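Local coordinates for conserved domain protein (Streptococcus pneumoniae, PDB 4IAJ) that is of unknown function, a small alpha/beta protein of the DUF4649 family in which a four-stranded antiparallel sheet packs with two helices, at residues I7-I12 with V21-Y26. Sequence-based numbering, arbitrary orientation.
Sequences IEITYI and VTFESY
The Phe23 ring meets two isoleucines obliquely: Ile7 CG2 comes to 4.1 Å from its CD2, and Ile9 CD1 reaches its CE2. With CG anti to its own carbonyl carbon (chi1 -58°), the Phe23 ring stands up from the sheet above its own strand, and the two isoleucines touch adjacent atoms on its near side; Phe29 of helix 26-35 makes an edge-to-face pair with it. Tyr11 offers its ring edge to Val21, whose CG2 lies near the ring plane, 4.3 Å from CE2, and also packs against Ile9 CB. At the far end, Ile7 CD1 approaches Tyr26 CD2 obliquely at 3.8 Å, so Ile7 touches two aromatic rings through different branches. On the reverse face, Glu8 and Thr22 run side by side, with Thr22 CG2 3.7 Å from Glu8 CG.

Four backbone bonds lock this register. Ile7 and Phe23 exchange one pair, Phe23 N to Ile7 O being the shortest at 2.7 Å; Ile9 and Val21 exchange the other, Ile9 N to Val21 O being nearly straight (170°). Between them, Glu8 and Thr22 form the non-hydrogen-bonded pair, with CA-H...O contacts from Thr22 CA to Ile7 O and from Glu8 CA to Val21 O. Leu69 and Ile65 of helix 65-71 cover Ile7 and Ile9, respectively. This is an antiparallel beta hairpin, pairing edge strand 18-23 with inner strand 7-12 of the four-stranded sheet.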
loop_
_atom_site.group_PDB
_atom_site.type_symbol
_atom_site.label_atom_id
_atom_site.label_comp_id
_atom_site.label_asym_id
_atom_site.label_seq_id
_atom_site.Cartn_x
_atom_site.Cartn_y
_atom_site.Cartn_z
ATOM N N ILE B 7 25.103 -11.148 -7.022
ATOM C CA ILE B 7 24.147 -10.217 -7.641
ATOM C C ILE B 7 24.413 -8.758 -7.240
ATOM O O ILE B 7 24.541 -8.446 -6.063
ATOM C CB ILE B 7 22.688 -10.591 -7.327
ATOM C CG1 ILE B 7 22.403 -11.993 -7.846
ATOM C CG2 ILE B 7 21.727 -9.608 -7.982
ATOM C CD1 ILE B 7 20.986 -12.464 -7.634
ATOM N N GLU B 8 24.535 -7.892 -8.247
ATOM C CA GLU B 8 24.612 -6.455 -8.064
ATOM C C GLU B 8 23.589 -5.827 -8.983
ATOM O O GLU B 8 23.474 -6.216 -10.138
ATOM C CB GLU B 8 25.999 -5.921 -8.384
ATOM C CG GLU B 8 27.068 -6.481 -7.458
ATOM C CD GLU B 8 28.312 -5.601 -7.343
ATOM O OE1 GLU B 8 28.337 -4.485 -7.921
ATOM O OE2 GLU B 8 29.266 -6.033 -6.654
ATOM N N ILE B 9 22.813 -4.892 -8.456
ATOM C CA ILE B 9 21.765 -4.251 -9.233
ATOM C C ILE B 9 21.897 -2.740 -9.094
ATOM O O ILE B 9 21.958 -2.223 -7.984
ATOM C CB ILE B 9 20.362 -4.660 -8.770
ATOM C CG1 ILE B 9 20.189 -6.188 -8.778
ATOM C CG2 ILE B 9 19.312 -4.003 -9.648
ATOM C CD1 ILE B 9 18.938 -6.655 -8.048
ATOM N N THR B 10 21.946 -2.032 -10.219
ATOM C CA THR B 10 21.987 -0.584 -10.174
ATOM C C THR B 10 20.724 -0.064 -10.852
ATOM O O THR B 10 20.346 -0.520 -11.922
ATOM C CB THR B 10 23.249 -0.013 -10.829
ATOM O OG1 THR B 10 24.413 -0.438 -10.106
ATOM C CG2 THR B 10 23.210 1.491 -10.808
ATOM N N TYR B 11 20.050 0.860 -10.190
ATOM C CA TYR B 11 18.805 1.411 -10.705
ATOM C C TYR B 11 18.788 2.907 -10.487
ATOM O O TYR B 11 19.634 3.454 -9.768
ATOM C CB TYR B 11 17.602 0.723 -10.060
ATOM C CG TYR B 11 17.553 0.834 -8.574
ATOM C CD1 TYR B 11 17.051 1.967 -7.954
ATOM C CD2 TYR B 11 18.007 -0.198 -7.785
ATOM C CE1 TYR B 11 17.013 2.062 -6.565
ATOM C CE2 TYR B 11 17.966 -0.117 -6.416
ATOM C CZ TYR B 11 17.486 1.008 -5.808
ATOM O OH TYR B 11 17.475 1.045 -4.437
ATOM N N ILE B 12 17.848 3.568 -11.148
ATOM C CA ILE B 12 17.721 5.026 -11.089
ATOM C C ILE B 12 16.470 5.344 -10.329
ATOM O O ILE B 12 15.397 4.909 -10.734
ATOM C CB ILE B 12 17.586 5.677 -12.480
ATOM C CG1 ILE B 12 18.616 5.099 -13.461
ATOM C CG2 ILE B 12 17.710 7.194 -12.368
ATOM C CD1 ILE B 12 20.054 5.328 -13.072
ATOM N N VAL B 21 22.493 -1.890 -5.135
ATOM C CA VAL B 21 22.326 -2.871 -4.057
ATOM C C VAL B 21 23.021 -4.151 -4.477
ATOM O O VAL B 21 23.123 -4.432 -5.666
ATOM C CB VAL B 21 20.855 -3.151 -3.692
ATOM C CG1 VAL B 21 20.230 -1.908 -3.080
ATOM C CG2 VAL B 21 20.035 -3.610 -4.894
ATOM N N THR B 22 23.509 -4.905 -3.494
ATOM C CA THR B 22 24.241 -6.132 -3.757
ATOM C C THR B 22 23.704 -7.270 -2.896
ATOM O O THR B 22 23.187 -7.050 -1.791
ATOM C CB THR B 22 25.759 -5.981 -3.484
ATOM O OG1 THR B 22 25.984 -5.741 -2.094
ATOM C CG2 THR B 22 26.346 -4.828 -4.267
ATOM N N PHE B 23 23.832 -8.484 -3.417
ATOM C CA PHE B 23 23.462 -9.675 -2.686
ATOM C C PHE B 23 24.624 -10.634 -2.790
ATOM O O PHE B 23 25.154 -10.861 -3.880
ATOM C CB PHE B 23 22.133 -10.240 -3.218
ATOM C CG PHE B 23 21.001 -9.248 -3.135
ATOM C CD1 PHE B 23 20.235 -9.140 -1.982
ATOM C CD2 PHE B 23 20.749 -8.376 -4.188
ATOM C CE1 PHE B 23 19.222 -8.210 -1.899
ATOM C CE2 PHE B 23 19.736 -7.435 -4.107
ATOM C CZ PHE B 23 18.970 -7.353 -2.968
ATOM N N GLU B 24 25.062 -11.134 -1.634
ATOM C CA GLU B 24 26.216 -12.018 -1.569
ATOM C C GLU B 24 25.886 -13.333 -2.254
ATOM O O GLU B 24 26.702 -13.868 -2.997
ATOM C CB GLU B 24 26.662 -12.260 -0.125
ATOM C CG GLU B 24 27.992 -13.019 -0.022
ATOM C CD GLU B 24 28.543 -13.095 1.400
ATOM O OE1 GLU B 24 28.182 -12.242 2.247
ATOM O OE2 GLU B 24 29.357 -14.003 1.667
ATOM N N SER B 25 24.672 -13.828 -2.035
ATOM C CA SER B 25 24.198 -15.028 -2.711
ATOM C C SER B 25 22.837 -14.824 -3.382
ATOM O O SER B 25 22.105 -13.862 -3.103
ATOM C CB SER B 25 24.116 -16.192 -1.712
ATOM O OG SER B 25 23.030 -16.020 -0.818
ATOM N N TYR B 26 22.502 -15.758 -4.264
ATOM C CA TYR B 26 21.200 -15.797 -4.905
ATOM C C TYR B 26 20.093 -15.956 -3.865
ATOM O O TYR B 26 19.050 -15.302 -3.972
ATOM C CB TYR B 26 21.125 -16.941 -5.919
ATOM C CG TYR B 26 19.993 -16.803 -6.905
ATOM C CD1 TYR B 26 18.718 -17.272 -6.611
ATOM C CD2 TYR B 26 20.198 -16.194 -8.133
ATOM C CE1 TYR B 26 17.681 -17.138 -7.517
ATOM C CE2 TYR B 26 19.173 -16.058 -9.048
ATOM C CZ TYR B 26 17.918 -16.529 -8.739
ATOM O OH TYR B 26 16.913 -16.392 -9.667
#